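Long-range contact in Pre-mRNA-splicing factor SAD1 (Saccharomyces cerevisiae, PDB 4MSX), which promotes assembly of newly made U4 snRNA into the U4/U6 snRNP and is required for pre-mRNA splicing, although it is a catalytically inactive deubiquitinase relative: residues A[370-382]-A[470-482]. Residues are numbered along the deposited sequence; the frame is centred on the assembly and turned at random. Where two conformers were deposited one is given.
Sequences RLPQFLIFHFNRF and LKETFIQVWEKQE
Strands 374-379 and 472-480 pair antiparallel inside the mixed sheet of the ubiquitin-specific-protease domain; strand 323-325 continues the sheet beyond the first and strand 409-421 beyond the second. Leu375 faces Trp478 and Phe377 faces Gln476 as hydrogen-bonded pairs, each joined by two backbone bonds, such as Trp478 N to Leu375 O at 2.8 Å. Between them Ile376 and Val477 form a non-hydrogen-bonded pair, and these branched aliphatics suit the buried sheet face they share with Ile475, whose CG2 lies 4.0 Å from Ile376 CG2.

The other face carries Phe377, Gln476 and Trp478. The Phe377 ring crosses the indole obliquely, planes 53° apart, with CE2 over the indole face. Within strand 472-480, Trp478 NE1 donates to Gln476 OE1 at 2.9 Å, so a buried amide oxygen satisfies the indole N-H. That same OE1 lies at the edge of the Phe379 ring, while Thr473 CG2 covers one face of it in a CH-pi contact.

Toward strand 409-421, Phe474 and Ile475 both face Val417 in a classic beta bulge. Phe474, its CG swung away from the backbone N (chi1 -179°), turns a ring face to the edge of His378 in an offset edge-to-face pair, planes at 80°; Phe382 completes the aromatic cluster. His378 ND1 hydrogen-bonds Thr324 OG1 of the neighbouring strand 323-325.

Long, flexible side chains bond to main-chain carbonyls at both ends. Lys480, bent at chi3, reaches back so that NZ meets Leu371 O at 2.6 Å from above the carbonyl plane. Arg381 NH1 bonds to the carbonyl oxygens of Thr396 and Asn394. Its other nitrogens grip Thr473 O side-on, NE at 2.9 Å and NH2 at 3.0 Å, while Glu472 CG lies over the centre of the guanidinium face.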
ATOM      1  N   ARG A 370      -3.146  24.360  -8.763  1.00 36.24           N
ATOM      2  CA  ARG A 370      -1.933  23.759  -8.194  1.00 34.75           C
ATOM      3  C   ARG A 370      -1.785  22.370  -8.754  1.00 39.59           C
ATOM      4  O   ARG A 370      -2.664  21.501  -8.588  1.00 36.11           O
ATOM      5  CB  ARG A 370      -1.925  23.743  -6.668  1.00 36.22           C
ATOM      6  CG  ARG A 370      -0.556  23.173  -6.087  1.00 34.18           C
ATOM      7  CD  ARG A 370      -0.530  23.204  -4.565  1.00 39.98           C
ATOM      8  NE  ARG A 370       0.860  23.115  -4.105  1.00 40.19           N
ATOM      9  CZ  ARG A 370       1.496  22.000  -3.780  1.00 49.10           C
ATOM     10  NH1 ARG A 370       0.849  20.824  -3.784  1.00 35.98           N
ATOM     11  NH2 ARG A 370       2.785  22.071  -3.409  1.00 37.22           N
ATOM     12  N   LEU A 371      -0.693  22.167  -9.453  1.00 31.19           N
ATOM     13  CA  LEU A 371      -0.418  20.881 -10.052  1.00 32.33           C
ATOM     14  C   LEU A 371       0.636  20.216  -9.172  1.00 43.44           C
ATOM     15  O   LEU A 371       1.746  20.701  -9.067  1.00 34.97           O
ATOM     16  CB  LEU A 371       0.065  21.038 -11.493  1.00 37.30           C
ATOM     17  CG  LEU A 371      -1.062  21.310 -12.501  1.00 40.82           C
ATOM     18  CD1 LEU A 371      -0.502  21.666 -13.853  1.00 42.47           C
ATOM     19  CD2 LEU A 371      -1.960  20.104 -12.616  1.00 35.20           C
ATOM     20  N   PRO A 372       0.260  19.129  -8.480  1.00 34.19           N
ATOM     21  CA  PRO A 372       1.175  18.499  -7.521  1.00 29.08           C
ATOM     22  C   PRO A 372       2.231  17.653  -8.194  1.00 32.93           C
ATOM     23  O   PRO A 372       2.048  17.276  -9.341  1.00 30.42           O
ATOM     24  CB  PRO A 372       0.230  17.590  -6.663  1.00 32.33           C
ATOM     25  CG  PRO A 372      -0.921  17.262  -7.572  1.00 35.11           C
ATOM     26  CD  PRO A 372      -1.080  18.495  -8.518  1.00 31.98           C
ATOM     27  N   GLN A 373       3.309  17.313  -7.475  1.00 29.84           N
ATOM     28  CA  GLN A 373       4.270  16.354  -7.992  1.00 24.24           C
ATOM     29  C   GLN A 373       3.543  15.018  -8.341  1.00 31.43           C
ATOM     30  O   GLN A 373       3.888  14.353  -9.327  1.00 29.34           O
ATOM     31  CB  GLN A 373       5.353  16.047  -6.923  1.00 27.80           C
ATOM     32  CG  GLN A 373       6.381  15.093  -7.426  1.00 36.64           C
ATOM     33  CD  GLN A 373       7.322  15.793  -8.450  1.00 56.91           C
ATOM     34  OE1 GLN A 373       7.234  17.025  -8.665  1.00 45.96           O
ATOM     35  NE2 GLN A 373       8.189  15.015  -9.100  1.00 55.78           N
ATOM     36  N   PHE A 374       2.587  14.598  -7.504  1.00 27.85           N
ATOM     37  CA  PHE A 374       1.818  13.357  -7.795  1.00 30.72           C
ATOM     38  C   PHE A 374       0.358  13.728  -7.963  1.00 30.63           C
ATOM     39  O   PHE A 374      -0.272  14.170  -7.000  1.00 32.69           O
ATOM     40  CB  PHE A 374       1.967  12.327  -6.637  1.00 26.24           C
ATOM     41  CG  PHE A 374       3.359  11.877  -6.457  1.00 28.79           C
ATOM     42  CD1 PHE A 374       3.879  10.888  -7.259  1.00 32.07           C
ATOM     43  CD2 PHE A 374       4.201  12.540  -5.545  1.00 34.62           C
ATOM     44  CE1 PHE A 374       5.218  10.463  -7.092  1.00 31.72           C
ATOM     45  CE2 PHE A 374       5.559  12.167  -5.395  1.00 34.95           C
ATOM     46  CZ  PHE A 374       6.068  11.139  -6.178  1.00 33.96           C
ATOM     47  N   LEU A 375      -0.148  13.566  -9.180  1.00 26.99           N
ATOM     48  CA  LEU A 375      -1.532  13.905  -9.547  1.00 26.69           C
ATOM     49  C   LEU A 375      -2.270  12.584  -9.653  1.00 25.84           C
ATOM     50  O   LEU A 375      -1.893  11.706 -10.447  1.00 26.71           O
ATOM     51  CB  LEU A 375      -1.498  14.651 -10.908  1.00 28.91           C
ATOM     52  CG  LEU A 375      -2.821  15.163 -11.494  1.00 36.45           C
ATOM     53  CD1 LEU A 375      -3.567  16.038 -10.468  1.00 31.76           C
ATOM     54  CD2 LEU A 375      -2.524  15.954 -12.803  1.00 35.76           C
ATOM     55  N   ILE A 376      -3.289  12.426  -8.805  1.00 26.26           N
ATOM     56  CA  ILE A 376      -4.021  11.165  -8.706  1.00 22.35           C
ATOM     57  C   ILE A 376      -5.412  11.356  -9.295  1.00 25.37           C
ATOM     58  O   ILE A 376      -6.176  12.234  -8.833  1.00 24.69           O
ATOM     59  CB  ILE A 376      -4.154  10.760  -7.213  1.00 27.39           C
ATOM     60  CG1 ILE A 376      -2.780  10.756  -6.556  1.00 24.03           C
ATOM     61  CG2 ILE A 376      -4.864   9.355  -7.114  1.00 24.94           C
ATOM     62  CD1 ILE A 376      -2.822  10.490  -4.984  1.00 26.89           C
ATOM     63  N   PHE A 377      -5.733  10.554 -10.302  1.00 22.74           N
ATOM     64  CA  PHE A 377      -7.047  10.644 -10.941  1.00 23.45           C
ATOM     65  C   PHE A 377      -7.890   9.479 -10.486  1.00 26.03           C
ATOM     66  O   PHE A 377      -7.388   8.371 -10.306  1.00 25.49           O
ATOM     67  CB  PHE A 377      -6.936  10.461 -12.452  1.00 24.15           C
ATOM     68  CG  PHE A 377      -6.165  11.569 -13.151  1.00 26.03           C
ATOM     69  CD1 PHE A 377      -6.325  12.891 -12.765  1.00 30.53           C
ATOM     70  CD2 PHE A 377      -5.314  11.264 -14.201  1.00 30.16           C
ATOM     71  CE1 PHE A 377      -5.642  13.931 -13.431  1.00 32.81           C
ATOM     72  CE2 PHE A 377      -4.597  12.302 -14.872  1.00 34.02           C
ATOM     73  CZ  PHE A 377      -4.752  13.609 -14.473  1.00 28.46           C
ATOM     74  N   HIS A 378      -9.178   9.725 -10.424  1.00 21.35           N
ATOM     75  CA  HIS A 378     -10.164   8.648 -10.202  1.00 25.47           C
ATOM     76  C   HIS A 378     -11.153   8.703 -11.385  1.00 25.66           C
ATOM     77  O   HIS A 378     -11.667   9.782 -11.702  1.00 27.54           O
ATOM     78  CB  HIS A 378     -10.915   8.956  -8.915  1.00 24.79           C
ATOM     79  CG  HIS A 378     -12.272   8.301  -8.804  1.00 25.26           C
ATOM     80  ND1 HIS A 378     -13.415   9.023  -8.531  1.00 27.21           N
ATOM     81  CD2 HIS A 378     -12.645   6.997  -8.859  1.00 28.62           C
ATOM     82  CE1 HIS A 378     -14.449   8.191  -8.453  1.00 28.14           C
ATOM     83  NE2 HIS A 378     -14.003   6.955  -8.600  1.00 25.84           N
ATOM     84  N   PHE A 379     -11.428   7.563 -12.003  1.00 25.45           N
ATOM     85  CA  PHE A 379     -12.424   7.512 -13.117  1.00 25.78           C
ATOM     86  C   PHE A 379     -13.731   7.085 -12.522  1.00 27.55           C
ATOM     87  O   PHE A 379     -13.806   6.032 -11.894  1.00 28.31           O
ATOM     88  CB  PHE A 379     -11.937   6.576 -14.198  1.00 23.87           C
ATOM     89  CG  PHE A 379     -10.621   7.050 -14.776  1.00 26.87           C
ATOM     90  CD1 PHE A 379     -10.597   8.035 -15.774  1.00 30.67           C
ATOM     91  CD2 PHE A 379      -9.423   6.617 -14.243  1.00 26.39           C
ATOM     92  CE1 PHE A 379      -9.358   8.529 -16.260  1.00 29.26           C
ATOM     93  CE2 PHE A 379      -8.188   7.109 -14.701  1.00 28.07           C
ATOM     94  CZ  PHE A 379      -8.159   8.056 -15.713  1.00 28.24           C
ATOM     95  N   ASN A 380     -14.771   7.894 -12.704  1.00 26.68           N
ATOM     96  CA  ASN A 380     -15.972   7.682 -11.886  1.00 26.43           C
ATOM     97  C   ASN A 380     -16.811   6.542 -12.464  1.00 28.79           C
ATOM     98  O   ASN A 380     -17.783   6.787 -13.164  1.00 30.54           O
ATOM     99  CB  ASN A 380     -16.786   8.958 -11.834  1.00 31.64           C
ATOM    100  CG  ASN A 380     -17.917   8.863 -10.817  1.00 43.23           C
ATOM    101  OD1 ASN A 380     -17.940   7.933  -9.999  1.00 41.42           O
ATOM    102  ND2 ASN A 380     -18.845   9.806 -10.857  1.00 40.24           N
ATOM    103  N   ARG A 381     -16.426   5.313 -12.177  1.00 26.22           N
ATOM    104  CA  ARG A 381     -17.123   4.125 -12.700  1.00 29.06           C
ATOM    105  C   ARG A 381     -18.489   3.841 -12.059  1.00 32.91           C
ATOM    106  O   ARG A 381     -19.417   3.352 -12.734  1.00 30.21           O
ATOM    107  CB  ARG A 381     -16.257   2.898 -12.435  1.00 29.95           C
ATOM    108  CG  ARG A 381     -14.834   2.982 -13.063  1.00 35.73           C
ATOM    109  CD  ARG A 381     -14.894   2.759 -14.596  1.00 23.04           C
ATOM    110  NE  ARG A 381     -13.572   2.925 -15.232  1.00 29.33           N
ATOM    111  CZ  ARG A 381     -13.387   2.869 -16.553  1.00 34.38           C
ATOM    112  NH1 ARG A 381     -14.440   2.694 -17.388  1.00 25.76           N
ATOM    113  NH2 ARG A 381     -12.173   3.007 -17.032  1.00 26.65           N
ATOM    114  N   PHE A 382     -18.586   4.081 -10.753  1.00 28.52           N
ATOM    115  CA  PHE A 382     -19.729   3.576  -9.968  1.00 30.11           C
ATOM    116  C   PHE A 382     -20.779   4.575  -9.612  1.00 38.16           C
ATOM    117  O   PHE A 382     -20.513   5.582  -8.975  1.00 36.62           O
ATOM    118  CB  PHE A 382     -19.234   3.051  -8.621  1.00 31.47           C
ATOM    119  CG  PHE A 382     -18.326   1.882  -8.746  1.00 38.43           C
ATOM    120  CD1 PHE A 382     -18.702   0.788  -9.495  1.00 33.84           C
ATOM    121  CD2 PHE A 382     -17.075   1.881  -8.133  1.00 50.81           C
ATOM    122  CE1 PHE A 382     -17.874  -0.308  -9.648  1.00 30.88           C
ATOM    123  CE2 PHE A 382     -16.229   0.787  -8.265  1.00 53.68           C
ATOM    124  CZ  PHE A 382     -16.622  -0.304  -9.043  1.00 56.57           C
ATOM    125  N   LEU A 470      -6.117  -1.307 -21.844  1.00 35.56           N
ATOM    126  CA  LEU A 470      -7.215  -2.242 -22.184  1.00 29.13           C
ATOM    127  C   LEU A 470      -8.023  -2.744 -20.984  1.00 40.86           C
ATOM    128  O   LEU A 470      -9.149  -3.174 -21.156  1.00 38.07           O
ATOM    129  CB  LEU A 470      -6.667  -3.456 -22.926  1.00 35.86           C
ATOM    130  CG  LEU A 470      -6.141  -3.048 -24.313  1.00 37.33           C
ATOM    131  CD1 LEU A 470      -5.510  -4.254 -24.920  1.00 39.09           C
ATOM    132  CD2 LEU A 470      -7.344  -2.538 -25.162  1.00 37.77           C
ATOM    133  N   LYS A 471      -7.455  -2.695 -19.785  1.00 32.81           N
ATOM    134  CA  LYS A 471      -8.226  -3.086 -18.581  1.00 30.71           C
ATOM    135  C   LYS A 471      -8.926  -1.870 -18.007  1.00 29.15           C
ATOM    136  O   LYS A 471      -8.560  -0.705 -18.333  1.00 31.68           O
ATOM    137  CB  LYS A 471      -7.250  -3.671 -17.528  1.00 36.87           C
ATOM    138  CG  LYS A 471      -6.620  -4.971 -18.014  1.00 48.92           C
ATOM    139  CD  LYS A 471      -6.044  -5.807 -16.869  1.00 57.62           C
ATOM    140  CE  LYS A 471      -5.523  -7.164 -17.371  1.00 71.05           C
ATOM    141  NZ  LYS A 471      -4.711  -7.928 -16.337  1.00 56.87           N
ATOM    142  N   GLU A 472      -9.885  -2.109 -17.121  1.00 30.52           N
ATOM    143  CA  GLU A 472     -10.698  -1.002 -16.641  1.00 31.34           C
ATOM    144  C   GLU A 472      -9.981  -0.173 -15.547  1.00 33.05           C
ATOM    145  O   GLU A 472     -10.049  -0.539 -14.355  1.00 30.85           O
ATOM    146  CB  GLU A 472     -11.976  -1.564 -16.083  1.00 27.72           C
ATOM    147  CG  GLU A 472     -13.038  -0.513 -15.805  1.00 32.94           C
ATOM    148  CD  GLU A 472     -14.302  -1.094 -15.162  1.00 42.79           C
ATOM    149  OE1 GLU A 472     -14.995  -1.896 -15.823  1.00 42.17           O
ATOM    150  OE2 GLU A 472     -14.618  -0.747 -13.990  1.00 38.64           O
ATOM    151  N   THR A 473      -9.379   0.945 -15.949  1.00 29.79           N
ATOM    152  CA  THR A 473      -8.656   1.815 -15.025  1.00 27.41           C
ATOM    153  C   THR A 473      -9.639   2.500 -14.057  1.00 27.24           C
ATOM    154  O   THR A 473     -10.752   2.949 -14.437  1.00 23.63           O
ATOM    155  CB  THR A 473      -7.772   2.869 -15.765  1.00 29.24           C
ATOM    156  OG1 THR A 473      -7.050   3.605 -14.787  1.00 26.63           O
ATOM    157  CG2 THR A 473      -8.647   3.863 -16.610  1.00 26.07           C
ATOM    158  N   PHE A 474      -9.264   2.534 -12.780  1.00 24.75           N
ATOM    159  CA  PHE A 474     -10.103   3.165 -11.755  1.00 21.38           C
ATOM    160  C   PHE A 474      -9.358   4.339 -11.097  1.00 25.04           C
ATOM    161  O   PHE A 474      -9.931   5.408 -10.904  1.00 25.04           O
ATOM    162  CB  PHE A 474     -10.453   2.115 -10.675  1.00 23.16           C
ATOM    163  CG  PHE A 474     -11.339   2.639  -9.571  1.00 26.99           C
ATOM    164  CD1 PHE A 474     -12.653   3.025  -9.833  1.00 27.89           C
ATOM    165  CD2 PHE A 474     -10.872   2.683  -8.252  1.00 26.41           C
ATOM    166  CE1 PHE A 474     -13.476   3.496  -8.817  1.00 29.76           C
ATOM    167  CE2 PHE A 474     -11.703   3.155  -7.224  1.00 25.88           C
ATOM    168  CZ  PHE A 474     -12.993   3.546  -7.486  1.00 23.97           C
ATOM    169  N   ILE A 475      -8.100   4.112 -10.682  1.00 22.31           N
ATOM    170  CA  ILE A 475      -7.268   5.162 -10.129  0.60 22.23           C
ATOM    171  C   ILE A 475      -5.899   5.149 -10.797  1.00 23.16           C
ATOM    172  O   ILE A 475      -5.344   4.086 -11.055  1.00 26.66           O
ATOM    173  CB  ILE A 475      -7.011   4.910  -8.582  0.60 24.23           C
ATOM    174  CG1 ILE A 475      -8.169   5.450  -7.764  0.60 27.81           C
ATOM    175  CG2 ILE A 475      -5.694   5.573  -8.130  0.60 26.88           C
ATOM    176  CD1 ILE A 475      -8.123   4.906  -6.331  0.60 28.49           C
ATOM    177  N   GLN A 476      -5.346   6.321 -11.042  1.00 22.11           N
ATOM    178  CA  GLN A 476      -3.988   6.397 -11.597  1.00 19.91           C
ATOM    179  C   GLN A 476      -3.186   7.395 -10.839  1.00 23.32           C
ATOM    180  O   GLN A 476      -3.720   8.394 -10.373  1.00 26.13           O
ATOM    181  CB  GLN A 476      -3.978   6.900 -13.094  1.00 23.93           C
ATOM    182  CG  GLN A 476      -4.592   5.842 -14.011  1.00 25.78           C
ATOM    183  CD  GLN A 476      -4.650   6.313 -15.456  1.00 31.53           C
ATOM    184  OE1 GLN A 476      -4.643   7.540 -15.734  1.00 28.24           O
ATOM    185  NE2 GLN A 476      -4.655   5.352 -16.377  1.00 30.74           N
ATOM    186  N   VAL A 477      -1.872   7.166 -10.819  1.00 23.74           N
ATOM    187  CA  VAL A 477      -0.983   8.139 -10.178  1.00 21.82           C
ATOM    188  C   VAL A 477      -0.023   8.587 -11.282  1.00 24.67           C
ATOM    189  O   VAL A 477       0.590   7.746 -11.916  1.00 26.01           O
ATOM    190  CB  VAL A 477      -0.137   7.537  -9.035  1.00 24.20           C
ATOM    191  CG1 VAL A 477       0.876   8.575  -8.486  1.00 21.75           C
ATOM    192  CG2 VAL A 477      -1.053   7.040  -7.862  1.00 22.87           C
ATOM    193  N   TRP A 478       0.018   9.891 -11.514  1.00 26.76           N
ATOM    194  CA  TRP A 478       0.905  10.499 -12.543  1.00 26.81           C
ATOM    195  C   TRP A 478       1.946  11.336 -11.831  1.00 30.48           C
ATOM    196  O   TRP A 478       1.624  12.020 -10.834  1.00 28.86           O
ATOM    197  CB  TRP A 478       0.079  11.401 -13.470  1.00 24.02           C
ATOM    198  CG  TRP A 478      -0.844  10.628 -14.356  1.00 23.78           C
ATOM    199  CD1 TRP A 478      -2.057  10.080 -13.992  1.00 26.49           C
ATOM    200  CD2 TRP A 478      -0.638  10.263 -15.732  1.00 27.70           C
ATOM    201  NE1 TRP A 478      -2.606   9.420 -15.063  1.00 30.42           N
ATOM    202  CE2 TRP A 478      -1.775   9.548 -16.149  1.00 31.32           C
ATOM    203  CE3 TRP A 478       0.380  10.538 -16.684  1.00 30.08           C
ATOM    204  CZ2 TRP A 478      -1.919   9.041 -17.463  1.00 30.04           C
ATOM    205  CZ3 TRP A 478       0.231  10.045 -17.979  1.00 29.02           C
ATOM    206  CH2 TRP A 478      -0.905   9.302 -18.349  1.00 28.49           C
ATOM    207  N   GLU A 479       3.191  11.326 -12.338  1.00 26.71           N
ATOM    208  CA  GLU A 479       4.253  12.034 -11.661  1.00 27.32           C
ATOM    209  C   GLU A 479       4.807  13.145 -12.595  1.00 30.53           C
ATOM    210  O   GLU A 479       5.047  12.906 -13.788  1.00 29.02           O
ATOM    211  CB  GLU A 479       5.423  11.099 -11.315  1.00 31.11           C
ATOM    212  CG  GLU A 479       6.549  11.850 -10.610  1.00 39.76           C
ATOM    213  CD  GLU A 479       7.653  10.933 -10.036  1.00 47.58           C
ATOM    214  OE1 GLU A 479       7.814   9.775 -10.525  1.00 43.71           O
ATOM    215  OE2 GLU A 479       8.352  11.392  -9.093  1.00 52.76           O
ATOM    216  N   LYS A 480       4.944  14.325 -12.037  1.00 30.90           N
ATOM    217  CA  LYS A 480       5.280  15.518 -12.828  1.00 38.63           C
ATOM    218  C   LYS A 480       6.744  15.398 -13.260  1.00 37.13           C
ATOM    219  O   LYS A 480       7.588  14.921 -12.493  1.00 36.95           O
ATOM    220  CB  LYS A 480       5.026  16.790 -12.003  1.00 34.51           C
ATOM    221  CG  LYS A 480       5.519  18.110 -12.639  1.00 41.32           C
ATOM    222  CD  LYS A 480       4.634  19.279 -12.209  1.00 46.02           C
ATOM    223  CE  LYS A 480       4.930  19.773 -10.844  1.00 47.06           C
ATOM    224  NZ  LYS A 480       3.965  20.848 -10.447  1.00 43.75           N
ATOM    225  N   GLN A 481       7.009  15.721 -14.521  1.00 45.50           N
ATOM    226  CA  GLN A 481       8.373  15.665 -15.058  1.00 58.49           C
ATOM    227  C   GLN A 481       8.981  17.056 -15.075  1.00 57.72           C
ATOM    228  O   GLN A 481       8.269  18.043 -15.329  1.00 53.59           O
ATOM    229  CB  GLN A 481       8.358  15.148 -16.500  1.00 52.88           C
ATOM    230  CG  GLN A 481       7.673  13.828 -16.644  1.00 53.88           C
ATOM    231  CD  GLN A 481       8.333  12.771 -15.771  1.00 75.98           C
ATOM    232  OE1 GLN A 481       9.427  12.296 -16.097  1.00 62.66           O
ATOM    233  NE2 GLN A 481       7.678  12.406 -14.637  1.00 53.06           N
ATOM    234  N   GLU A 482      10.284  17.133 -14.818  1.00 74.34           N
ATOM    235  CA  GLU A 482      11.059  18.327 -15.175  1.00 92.52           C
ATOM    236  C   GLU A 482      11.144  18.443 -16.701  1.00 78.97           C
ATOM    237  O   GLU A 482      10.263  19.012 -17.357  1.00 81.31           O
ATOM    238  CB  GLU A 482      12.478  18.265 -14.597  1.00 86.31           C
ATOM    239  CG  GLU A 482      13.321  19.532 -14.849  1.00113.66           C
ATOM    240  CD  GLU A 482      13.890  19.634 -16.272  1.00114.41           C
ATOM    241  OE1 GLU A 482      13.861  18.630 -17.020  1.00106.12           O
ATOM    242  OE2 GLU A 482      14.377  20.731 -16.637  1.00109.86           O
TER